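Local coordinates for protein alpha-2,3-sialyltransferase (Campylobacter jejuni, PDB 2P2V) that probably transfers sialic acid from a CMP-activated donor to an acceptor sugar, forming an alpha-2,3 linkage, at residues K146-G151 against K207-E212; L74-T79 against N259-T264. All coordinates share one frame; numbering follows the deposited sequence.

Overall arrangement
This chain carries the sialyltransferase family region of a longer protein. Its core is a parallel, Rossmann-like sheet flanked by helices. The contacts lie on opposite sides of the chain's centre, their centres about 26 Å apart and their nearest atoms about 9 Å apart. They do not touch, and contact 1 is nested within the loop of chain closed by contact 2. Both reach the bound donor analogue. Contact 1 supplies Thr149, Ser150 and Gly151, which bond directly to it. In contact 2 the side chain of Gln76 is about 4 Å from the bound donor analogue. Contact 2 also lies at a subunit interface, whereas no other protein chain of the assembly touches contact 1.

Contact 1. Residues K146-G151 against K207-E212; sequences KRITSG and KEYDIE. With CSF (cytidine-5'-monophosphate-3-fluoro-N-acetyl-neuraminic acid), chain O; EDO (1,2-ethanediol), chain D; EDO (1,2-ethanediol), chain K.
The donor pocket of this Rossmann-like domain is built partly from the start of helix 150-161, and here Thr149 is tied to Asp210 on helix 207-221. The Asp210 carboxylate takes two bonds from Thr149. The backbone N of Thr149 reaches Asp210 OD1 at 3.1 Å, nearly straight (165°), on the syn side of the carboxylate. The Thr149 OG1 hydroxyl gives a short 2.5 Å bond to Asp210 OD2, coming from above the carboxylate plane. With its proton used there, Thr149 OG1 also accepts from O2' of the donor analogue at 3.2 Å. Asp210 is thus a second-shell residue that positions a first-shell hydroxyl. Next along the chain, Ser150 N bonds to OBA of the analogue's carboxylate at 2.9 Å. Gly151 N bonds to ribose O3' of the analogue at 3.1 Å. The helix start therefore meets both the sugar acid and the ribose.

Away from the ligand, Tyr209 makes the apolar part of the contact. Its CG lies anti to the backbone N (chi1 -171°), which lays the ring against Lys146 and Ile148. Lys146 CB sits over one face of the Tyr209 ring as a CH-pi contact, 4.0 Å from its centroid. Ile148 CG2 meets Tyr209 CE2 obliquely. Arg147 NE forms a salt bridge with Glu141. One water accepts from Tyr209 OH at 2.6 Å and donates to Lys146 O.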
ATOM      1  N   LYS A 146     -20.086  13.965 -18.273  1.00 26.74           N
ATOM      2  CA  LYS A 146     -20.634  12.958 -19.162  1.00 28.03           C
ATOM      3  C   LYS A 146     -20.190  11.571 -18.720  1.00 27.02           C
ATOM      4  O   LYS A 146     -18.996  11.353 -18.515  1.00 26.50           O
ATOM      5  CB  LYS A 146     -20.156  13.211 -20.601  1.00 28.21           C
ATOM      6  CG  LYS A 146     -20.819  14.445 -21.271  1.00 29.70           C
ATOM      7  CD  LYS A 146     -20.748  14.347 -22.804  1.00 31.09           C
ATOM      8  CE  LYS A 146     -19.347  14.506 -23.320  1.00 37.02           C
ATOM      9  NZ  LYS A 146     -19.261  14.321 -24.837  1.00 36.47           N
ATOM     10  N   ARG A 147     -21.123  10.638 -18.591  1.00 25.50           N
ATOM     11  CA  ARG A 147     -20.803   9.280 -18.141  1.00 25.99           C
ATOM     12  C   ARG A 147     -21.425   8.248 -19.042  1.00 26.24           C
ATOM     13  O   ARG A 147     -22.575   8.391 -19.444  1.00 26.40           O
ATOM     14  CB  ARG A 147     -21.298   9.055 -16.697  1.00 25.77           C
ATOM     15  CG  ARG A 147     -21.016   7.647 -16.148  1.00 25.23           C
ATOM     16  CD  ARG A 147     -21.467   7.594 -14.662  1.00 26.10           C
ATOM     17  NE  ARG A 147     -20.938   8.699 -13.877  1.00 28.22           N
ATOM     18  CZ  ARG A 147     -21.332   8.952 -12.629  1.00 32.04           C
ATOM     19  NH1 ARG A 147     -22.231   8.156 -12.065  1.00 31.69           N
ATOM     20  NH2 ARG A 147     -20.847   9.975 -11.943  1.00 30.29           N
ATOM     21  N   ILE A 148     -20.703   7.156 -19.307  1.00 24.72           N
ATOM     22  CA  ILE A 148     -21.268   6.101 -20.117  1.00 25.55           C
ATOM     23  C   ILE A 148     -22.287   5.307 -19.303  1.00 26.12           C
ATOM     24  O   ILE A 148     -22.184   5.210 -18.055  1.00 27.27           O
ATOM     25  CB  ILE A 148     -20.181   5.169 -20.665  1.00 24.62           C
ATOM     26  CG1 ILE A 148     -19.453   4.429 -19.518  1.00 23.04           C
ATOM     27  CG2 ILE A 148     -19.193   5.985 -21.633  1.00 25.14           C
ATOM     28  CD1 ILE A 148     -18.400   3.389 -20.062  1.00 23.84           C
ATOM     29  N   THR A 149     -23.283   4.744 -19.989  1.00 25.88           N
ATOM     30  CA  THR A 149     -24.268   3.862 -19.332  1.00 27.17           C
ATOM     31  C   THR A 149     -23.701   2.467 -19.202  1.00 25.70           C
ATOM     32  O   THR A 149     -22.648   2.174 -19.802  1.00 26.20           O
ATOM     33  CB  THR A 149     -25.609   3.799 -20.140  1.00 27.56           C
ATOM     34  OG1 THR A 149     -25.335   3.321 -21.465  1.00 31.28           O
ATOM     35  CG2 THR A 149     -26.202   5.180 -20.222  1.00 31.67           C
ATOM     36  N   SER A 150     -24.381   1.597 -18.444  1.00 25.14           N
ATOM     37  CA  SER A 150     -23.858   0.237 -18.195  1.00 27.02           C
ATOM     38  C   SER A 150     -23.737  -0.550 -19.459  1.00 26.41           C
ATOM     39  O   SER A 150     -22.847  -1.367 -19.556  1.00 27.37           O
ATOM     40  CB  SER A 150     -24.726  -0.554 -17.218  1.00 27.17           C
ATOM     41  OG  SER A 150     -24.701   0.147 -15.976  1.00 33.75           O
ATOM     42  N   GLY A 151     -24.622  -0.323 -20.433  1.00 26.77           N
ATOM     43  CA  GLY A 151     -24.463  -1.041 -21.722  1.00 25.89           C
ATOM     44  C   GLY A 151     -23.122  -0.826 -22.375  1.00 24.58           C
ATOM     45  O   GLY A 151     -22.460  -1.794 -22.772  1.00 28.13           O
ATOM     46  N   LYS A 207     -27.805   9.543 -25.133  1.00 37.75           N
ATOM     47  CA  LYS A 207     -27.703   8.780 -26.359  1.00 38.09           C
ATOM     48  C   LYS A 207     -26.487   9.171 -27.186  1.00 36.37           C
ATOM     49  O   LYS A 207     -25.792   8.315 -27.701  1.00 38.13           O
ATOM     50  CB  LYS A 207     -28.994   8.990 -27.186  1.00 38.39           C
ATOM     51  CG  LYS A 207     -28.924   8.311 -28.547  1.00 40.93           C
ATOM     52  CD  LYS A 207     -30.159   8.642 -29.386  1.00 45.63           C
ATOM     53  CE  LYS A 207     -30.182   7.819 -30.651  1.00 46.28           C
ATOM     54  NZ  LYS A 207     -31.456   8.105 -31.409  1.00 49.75           N
ATOM     55  N   GLU A 208     -26.235  10.466 -27.354  1.00 36.76           N
ATOM     56  CA  GLU A 208     -25.126  10.912 -28.203  1.00 35.98           C
ATOM     57  C   GLU A 208     -23.784  10.437 -27.665  1.00 34.98           C
ATOM     58  O   GLU A 208     -22.918   9.917 -28.416  1.00 34.27           O
ATOM     59  CB  GLU A 208     -25.112  12.440 -28.331  1.00 37.94           C
ATOM     60  CG  GLU A 208     -26.293  13.017 -29.096  1.00 42.16           C
ATOM     61  CD  GLU A 208     -27.630  12.609 -28.467  1.00 48.22           C
ATOM     62  OE1 GLU A 208     -27.837  12.846 -27.243  1.00 46.68           O
ATOM     63  OE2 GLU A 208     -28.455  12.024 -29.217  1.00 52.08           O
ATOM     64  N   TYR A 209     -23.614  10.587 -26.354  1.00 32.91           N
ATOM     65  CA  TYR A 209     -22.360  10.165 -25.736  1.00 31.19           C
ATOM     66  C   TYR A 209     -22.201   8.666 -25.773  1.00 30.97           C
ATOM     67  O   TYR A 209     -21.134   8.198 -26.108  1.00 30.19           O
ATOM     68  CB  TYR A 209     -22.215  10.718 -24.318  1.00 30.81           C
ATOM     69  CG  TYR A 209     -20.840  10.479 -23.712  1.00 29.51           C
ATOM     70  CD1 TYR A 209     -19.679  10.862 -24.382  1.00 32.32           C
ATOM     71  CD2 TYR A 209     -20.711   9.858 -22.463  1.00 29.88           C
ATOM     72  CE1 TYR A 209     -18.407  10.614 -23.825  1.00 30.86           C
ATOM     73  CE2 TYR A 209     -19.446   9.606 -21.900  1.00 27.21           C
ATOM     74  CZ  TYR A 209     -18.306  10.000 -22.573  1.00 26.83           C
ATOM     75  OH  TYR A 209     -17.085   9.733 -21.993  1.00 26.02           O
ATOM     76  N   ASP A 210     -23.239   7.894 -25.421  1.00 31.45           N
ATOM     77  CA  ASP A 210     -23.122   6.422 -25.538  1.00 31.73           C
ATOM     78  C   ASP A 210     -22.702   6.028 -26.915  1.00 31.48           C
ATOM     79  O   ASP A 210     -21.775   5.226 -27.080  1.00 32.90           O
ATOM     80  CB  ASP A 210     -24.420   5.702 -25.207  1.00 31.10           C
ATOM     81  CG  ASP A 210     -24.613   5.497 -23.723  1.00 34.28           C
ATOM     82  OD1 ASP A 210     -23.689   5.826 -22.919  1.00 34.46           O
ATOM     83  OD2 ASP A 210     -25.704   4.987 -23.352  1.00 36.57           O
ATOM     84  N   ILE A 211     -23.387   6.568 -27.925  1.00 31.93           N
ATOM     85  CA  ILE A 211     -23.007   6.273 -29.303  1.00 31.54           C
ATOM     86  C   ILE A 211     -21.568   6.664 -29.647  1.00 30.73           C
ATOM     87  O   ILE A 211     -20.855   5.861 -30.186  1.00 29.72           O
ATOM     88  CB  ILE A 211     -24.058   6.789 -30.380  1.00 31.65           C
ATOM     89  CG1 ILE A 211     -25.400   6.115 -30.119  1.00 31.62           C
ATOM     90  CG2 ILE A 211     -23.540   6.492 -31.844  1.00 31.62           C
ATOM     91  CD1 ILE A 211     -26.556   6.813 -30.815  1.00 34.54           C
ATOM     92  N   GLU A 212     -21.138   7.883 -29.310  1.00 31.37           N
ATOM     93  CA  GLU A 212     -19.747   8.278 -29.569  1.00 31.78           C
ATOM     94  C   GLU A 212     -18.722   7.330 -28.898  1.00 31.15           C
ATOM     95  O   GLU A 212     -17.703   6.928 -29.500  1.00 30.08           O
ATOM     96  CB  GLU A 212     -19.545   9.692 -29.049  1.00 32.98           C
ATOM     97  CG  GLU A 212     -18.136  10.237 -29.287  1.00 35.34           C
ATOM     98  CD  GLU A 212     -17.963  11.547 -28.538  1.00 41.41           C
ATOM     99  OE1 GLU A 212     -18.448  12.578 -29.050  1.00 40.20           O
ATOM    100  OE2 GLU A 212     -17.376  11.528 -27.424  1.00 43.96           O
TER
HETATM  101  C5A CSF O1001     -29.927   4.380 -13.617  1.00 42.56           C
HETATM  102  C4A CSF O1001     -29.867   4.661 -15.115  1.00 42.98           C
HETATM  103  C2A CSF O1001     -28.407   2.583 -15.464  1.00 44.01           C
HETATM  104  O6A CSF O1001     -28.623   2.335 -14.057  1.00 41.85           O
HETATM  105  C6A CSF O1001     -29.815   2.858 -13.415  1.00 41.08           C
HETATM  106  C3A CSF O1001     -28.598   4.072 -15.749  1.00 44.45           C
HETATM  107  O4A CSF O1001     -29.826   6.066 -15.319  1.00 46.44           O
HETATM  108  N5A CSF O1001     -31.249   4.855 -13.154  1.00 37.91           N
HETATM  109  C7A CSF O1001     -29.729   2.480 -11.941  1.00 39.19           C
HETATM  110  C8A CSF O1001     -29.583   0.971 -11.777  1.00 36.63           C
HETATM  111  C9A CSF O1001     -29.389   0.569 -10.300  1.00 35.05           C
HETATM  112  O9A CSF O1001     -29.366  -0.868 -10.135  1.00 33.99           O
HETATM  113  O8A CSF O1001     -30.740   0.322 -12.393  1.00 34.65           O
HETATM  114  O7A CSF O1001     -28.641   3.206 -11.342  1.00 40.73           O
HETATM  115  C1A CSF O1001     -26.957   2.289 -15.819  1.00 42.82           C
HETATM  116  OBA CSF O1001     -26.557   2.703 -16.944  1.00 40.93           O
HETATM  117  OAA CSF O1001     -26.246   1.654 -14.993  1.00 38.46           O
HETATM  118  O1A CSF O1001     -29.176   1.771 -16.382  1.00 45.22           O
HETATM  119  O2A CSF O1001     -31.648   1.851 -16.419  1.00 48.26           O
HETATM  120  N1  CSF O1001     -31.234   0.897 -21.308  1.00 48.16           N
HETATM  121  C2  CSF O1001     -31.533   1.712 -22.442  1.00 49.93           C
HETATM  122  N3  CSF O1001     -32.786   2.228 -22.615  1.00 47.70           N
HETATM  123  C4  CSF O1001     -33.758   1.945 -21.718  1.00 48.16           C
HETATM  124  C5  CSF O1001     -33.486   1.144 -20.602  1.00 46.18           C
HETATM  125  C6  CSF O1001     -32.208   0.623 -20.417  1.00 47.52           C
HETATM  126  C3' CSF O1001     -28.478   0.964 -19.343  1.00 48.51           C
HETATM  127  C2' CSF O1001     -28.794   1.337 -20.778  1.00 50.02           C
HETATM  128  C1' CSF O1001     -29.880   0.325 -21.145  1.00 49.03           C
HETATM  129  O4' CSF O1001     -29.883  -0.737 -20.165  1.00 48.84           O
HETATM  130  C4' CSF O1001     -28.863  -0.503 -19.194  1.00 47.07           C
HETATM  131  PA  CSF O1001     -30.521   0.883 -16.153  1.00 46.42           P
HETATM  132  O5' CSF O1001     -30.500  -0.142 -17.415  1.00 44.90           O
HETATM  133  C5' CSF O1001     -29.337  -0.877 -17.792  1.00 46.35           C
HETATM  134  O3' CSF O1001     -27.084   1.092 -19.086  1.00 50.07           O
HETATM  135  O2' CSF O1001     -27.619   1.152 -21.613  1.00 49.10           O
HETATM  136  N4  CSF O1001     -35.021   2.444 -21.879  1.00 48.11           N
HETATM  137  O2  CSF O1001     -30.613   1.983 -23.263  1.00 48.09           O
HETATM  138  O3A CSF O1001     -30.476   0.013 -14.930  1.00 44.27           O
HETATM  139  C10 CSF O1001     -31.326   5.350 -11.906  1.00 42.21           C
HETATM  140  O10 CSF O1001     -30.360   5.408 -11.131  1.00 38.70           O
HETATM  141  C11 CSF O1001     -32.699   5.826 -11.489  1.00 40.70           C
HETATM  142  F3A CSF O1001     -27.486   4.720 -15.260  1.00 45.65           F
HETATM  143  C1  EDO D 702     -22.100   1.962 -14.728  1.00 45.77           C
HETATM  144  O1  EDO D 702     -22.225   2.831 -13.581  1.00 47.91           O
HETATM  145  C2  EDO D 702     -21.927   2.834 -15.957  1.00 45.78           C
HETATM  146  O2  EDO D 702     -22.364   4.170 -15.657  1.00 44.17           O
HETATM  147  C1  EDO K 709     -25.125   5.092 -13.125  1.00 57.11           C
HETATM  148  O1  EDO K 709     -23.758   5.483 -13.266  1.00 56.02           O
HETATM  149  C2  EDO K 709     -25.833   6.070 -12.205  1.00 56.77           C
HETATM  150  O2  EDO K 709     -26.264   7.156 -13.036  1.00 56.75           O
HETATM  151  O   HOH W   1     -17.226   9.472 -19.437  1.00 24.42           O
HETATM  152  O   HOH W   2     -16.858  13.715 -26.098  1.00 48.25           O
HETATM  153  O   HOH W   3     -24.016   8.276 -21.815  1.00 30.96           O

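Contact 2. Residues L74-T79 against N259-T264; sequences LQQYHT and NDILLT
Thr79 holds OG1 anti to its own carbonyl carbon (chi1 -61°), where the hydroxyl meets both its helix and the backbone of Leu262. His78 sets CG anti to the backbone N (chi1 168°), which carries its ring beside the Leu262 side chain. Both residues lie on helix 73-85, the helix of a beta-alpha-beta crossover between strands 62-68 and 90-96. Segment 259-264 is an irregular loop strapped across this helix.

The hydroxyl of Thr79 does two jobs. Thr79 OG1 donates to Gln75 O one turn back at 2.9 Å, from above the carbonyl plane. Thr79 OG1 also accepts from Leu262 N at 2.9 Å (159°). Gln75 O takes the Thr79 N-H as well. The loop is thus anchored to the helix through a side chain.

Around this bond the leucine and isoleucine side chains pack against polar groups of the helix. Leu262 CB lies 3.5 Å from His78 CD2, the two side chains crossing at about a right angle. Ile261 CD1 rests against the amide of Gln76, 3.6 Å from its CD. That amide bonds through OE1 to Tyr52, and Gln76 touches the bound donor analogue, so the loop backs a pocket residue. His78 ND1 bonds to Tyr139 OH of the second subunit. At the ring edge of His78, a water lies in plane 2.8 Å from NE2 and donates to Leu263 O at 2.6 Å.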
ATOM      1  N   LEU A  74     -24.362  -4.004  -2.531  1.00 19.79           N
ATOM      2  CA  LEU A  74     -24.650  -4.919  -1.427  1.00 21.43           C
ATOM      3  C   LEU A  74     -25.903  -5.745  -1.671  1.00 20.10           C
ATOM      4  O   LEU A  74     -25.888  -6.956  -1.467  1.00 19.24           O
ATOM      5  CB  LEU A  74     -24.807  -4.098  -0.104  1.00 21.20           C
ATOM      6  CG  LEU A  74     -25.059  -4.930   1.179  1.00 22.11           C
ATOM      7  CD1 LEU A  74     -23.799  -5.444   1.779  1.00 20.66           C
ATOM      8  CD2 LEU A  74     -25.702  -3.941   2.195  1.00 22.42           C
ATOM      9  N   GLN A  75     -27.014  -5.079  -2.028  1.00 21.75           N
ATOM     10  CA  GLN A  75     -28.262  -5.797  -2.297  1.00 22.14           C
ATOM     11  C   GLN A  75     -28.148  -6.672  -3.576  1.00 22.15           C
ATOM     12  O   GLN A  75     -28.602  -7.821  -3.603  1.00 21.00           O
ATOM     13  CB  GLN A  75     -29.415  -4.806  -2.424  1.00 24.82           C
ATOM     14  CG  GLN A  75     -29.668  -4.050  -1.100  1.00 27.43           C
ATOM     15  CD  GLN A  75     -28.838  -2.773  -0.913  1.00 33.12           C
ATOM     16  OE1 GLN A  75     -27.844  -2.531  -1.607  1.00 32.54           O
ATOM     17  NE2 GLN A  75     -29.259  -1.934   0.066  1.00 30.34           N
ATOM     18  N   GLN A  76     -27.481  -6.154  -4.603  1.00 21.02           N
ATOM     19  CA  GLN A  76     -27.451  -6.925  -5.862  1.00 20.89           C
ATOM     20  C   GLN A  76     -26.592  -8.175  -5.708  1.00 20.69           C
ATOM     21  O   GLN A  76     -26.866  -9.235  -6.339  1.00 22.24           O
ATOM     22  CB  GLN A  76     -26.858  -6.079  -6.983  1.00 21.05           C
ATOM     23  CG  GLN A  76     -27.643  -4.889  -7.468  1.00 23.24           C
ATOM     24  CD  GLN A  76     -28.904  -5.230  -8.206  1.00 23.93           C
ATOM     25  OE1 GLN A  76     -29.542  -6.265  -7.981  1.00 24.88           O
ATOM     26  NE2 GLN A  76     -29.257  -4.359  -9.142  1.00 25.37           N
ATOM     27  N   TYR A  77     -25.500  -8.056  -4.959  1.00 20.53           N
ATOM     28  CA  TYR A  77     -24.628  -9.240  -4.698  1.00 20.50           C
ATOM     29  C   TYR A  77     -25.432 -10.363  -4.034  1.00 21.83           C
ATOM     30  O   TYR A  77     -25.396 -11.492  -4.431  1.00 20.39           O
ATOM     31  CB  TYR A  77     -23.458  -8.817  -3.806  1.00 19.67           C
ATOM     32  CG  TYR A  77     -22.454  -9.917  -3.527  1.00 22.45           C
ATOM     33  CD1 TYR A  77     -21.459 -10.229  -4.468  1.00 22.28           C
ATOM     34  CD2 TYR A  77     -22.509 -10.664  -2.360  1.00 21.88           C
ATOM     35  CE1 TYR A  77     -20.537 -11.257  -4.211  1.00 20.32           C
ATOM     36  CE2 TYR A  77     -21.568 -11.700  -2.087  1.00 21.46           C
ATOM     37  CZ  TYR A  77     -20.585 -11.944  -3.008  1.00 24.25           C
ATOM     38  OH  TYR A  77     -19.706 -12.945  -2.679  1.00 23.56           O
ATOM     39  N   HIS A  78     -26.186 -10.000  -2.987  1.00 21.68           N
ATOM     40  CA  HIS A  78     -27.051 -10.941  -2.304  1.00 21.12           C
ATOM     41  C   HIS A  78     -28.133 -11.488  -3.278  1.00 20.81           C
ATOM     42  O   HIS A  78     -28.404 -12.695  -3.309  1.00 23.07           O
ATOM     43  CB  HIS A  78     -27.707 -10.119  -1.145  1.00 21.54           C
ATOM     44  CG  HIS A  78     -28.855 -10.830  -0.494  1.00 23.74           C
ATOM     45  ND1 HIS A  78     -28.750 -12.099   0.021  1.00 25.21           N
ATOM     46  CD2 HIS A  78     -30.129 -10.425  -0.259  1.00 26.22           C
ATOM     47  CE1 HIS A  78     -29.924 -12.476   0.492  1.00 27.86           C
ATOM     48  NE2 HIS A  78     -30.775 -11.470   0.336  1.00 24.21           N
ATOM     49  N   THR A  79     -28.696 -10.633  -4.111  1.00 21.12           N
ATOM     50  CA  THR A  79     -29.748 -11.064  -5.064  1.00 21.99           C
ATOM     51  C   THR A  79     -29.139 -12.076  -6.022  1.00 22.37           C
ATOM     52  O   THR A  79     -29.713 -13.131  -6.260  1.00 22.53           O
ATOM     53  CB  THR A  79     -30.350  -9.887  -5.847  1.00 23.06           C
ATOM     54  OG1 THR A  79     -30.969  -8.949  -4.937  1.00 22.64           O
ATOM     55  CG2 THR A  79     -31.451 -10.377  -6.792  1.00 25.16           C
ATOM     56  N   ASN A 259     -38.173 -11.493  -8.589  1.00 39.62           N
ATOM     57  CA  ASN A 259     -38.533 -10.482  -9.560  1.00 40.55           C
ATOM     58  C   ASN A 259     -38.346  -9.081  -9.063  1.00 39.57           C
ATOM     59  O   ASN A 259     -38.778  -8.133  -9.717  1.00 41.61           O
ATOM     60  CB  ASN A 259     -39.990 -10.649  -9.997  1.00 42.29           C
ATOM     61  CG  ASN A 259     -40.998 -10.451  -8.848  1.00 45.42           C
ATOM     62  OD1 ASN A 259     -40.644 -10.355  -7.659  1.00 47.59           O
ATOM     63  ND2 ASN A 259     -42.278 -10.413  -9.215  1.00 50.69           N
ATOM     64  N   ASP A 260     -37.747  -8.927  -7.884  1.00 37.64           N
ATOM     65  CA  ASP A 260     -37.442  -7.582  -7.345  1.00 34.79           C
ATOM     66  C   ASP A 260     -36.088  -7.764  -6.650  1.00 32.10           C
ATOM     67  O   ASP A 260     -35.718  -8.898  -6.338  1.00 29.78           O
ATOM     68  CB  ASP A 260     -38.523  -7.164  -6.349  1.00 35.34           C
ATOM     69  CG  ASP A 260     -38.528  -5.677  -6.053  1.00 38.31           C
ATOM     70  OD1 ASP A 260     -37.668  -4.946  -6.582  1.00 38.05           O
ATOM     71  OD2 ASP A 260     -39.402  -5.231  -5.241  1.00 40.18           O
ATOM     72  N   ILE A 261     -35.353  -6.667  -6.496  1.00 30.19           N
ATOM     73  CA  ILE A 261     -34.058  -6.668  -5.802  1.00 30.35           C
ATOM     74  C   ILE A 261     -34.317  -7.076  -4.354  1.00 30.48           C
ATOM     75  O   ILE A 261     -35.291  -6.602  -3.743  1.00 29.59           O
ATOM     76  CB  ILE A 261     -33.334  -5.278  -5.904  1.00 29.50           C
ATOM     77  CG1 ILE A 261     -31.912  -5.331  -5.349  1.00 28.22           C
ATOM     78  CG2 ILE A 261     -34.180  -4.102  -5.221  1.00 29.60           C
ATOM     79  CD1 ILE A 261     -31.110  -4.034  -5.686  1.00 30.25           C
ATOM     80  N   LEU A 262     -33.498  -7.990  -3.837  1.00 28.40           N
ATOM     81  CA  LEU A 262     -33.651  -8.426  -2.435  1.00 28.60           C
ATOM     82  C   LEU A 262     -33.188  -7.404  -1.425  1.00 29.00           C
ATOM     83  O   LEU A 262     -32.225  -6.666  -1.618  1.00 27.43           O
ATOM     84  CB  LEU A 262     -32.916  -9.742  -2.210  1.00 27.32           C
ATOM     85  CG  LEU A 262     -33.339 -10.909  -3.116  1.00 28.55           C
ATOM     86  CD1 LEU A 262     -32.735 -12.197  -2.624  1.00 29.43           C
ATOM     87  CD2 LEU A 262     -34.884 -11.039  -3.270  1.00 31.21           C
ATOM     88  N   LEU A 263     -33.872  -7.376  -0.285  1.00 29.56           N
ATOM     89  CA  LEU A 263     -33.503  -6.472   0.789  1.00 30.49           C
ATOM     90  C   LEU A 263     -32.573  -7.244   1.708  1.00 28.53           C
ATOM     91  O   LEU A 263     -32.631  -8.462   1.760  1.00 30.40           O
ATOM     92  CB  LEU A 263     -34.775  -6.102   1.584  1.00 29.68           C
ATOM     93  CG  LEU A 263     -35.516  -4.778   1.301  1.00 34.58           C
ATOM     94  CD1 LEU A 263     -35.454  -4.217  -0.100  1.00 35.25           C
ATOM     95  CD2 LEU A 263     -36.975  -4.842   1.874  1.00 32.99           C
ATOM     96  N   THR A 264     -31.779  -6.548   2.510  1.00 28.85           N
ATOM     97  CA  THR A 264     -30.877  -7.251   3.414  1.00 29.06           C
ATOM     98  C   THR A 264     -31.394  -7.086   4.844  1.00 30.46           C
ATOM     99  O   THR A 264     -31.991  -6.082   5.152  1.00 30.89           O
ATOM    100  CB  THR A 264     -29.455  -6.690   3.282  1.00 29.45           C
ATOM    101  OG1 THR A 264     -29.496  -5.281   3.493  1.00 30.90           O
ATOM    102  CG2 THR A 264     -28.949  -6.910   1.831  1.00 28.36           C
TER
HETATM  103  O   HOH W   4     -33.248 -10.952   1.488  1.00 33.14           O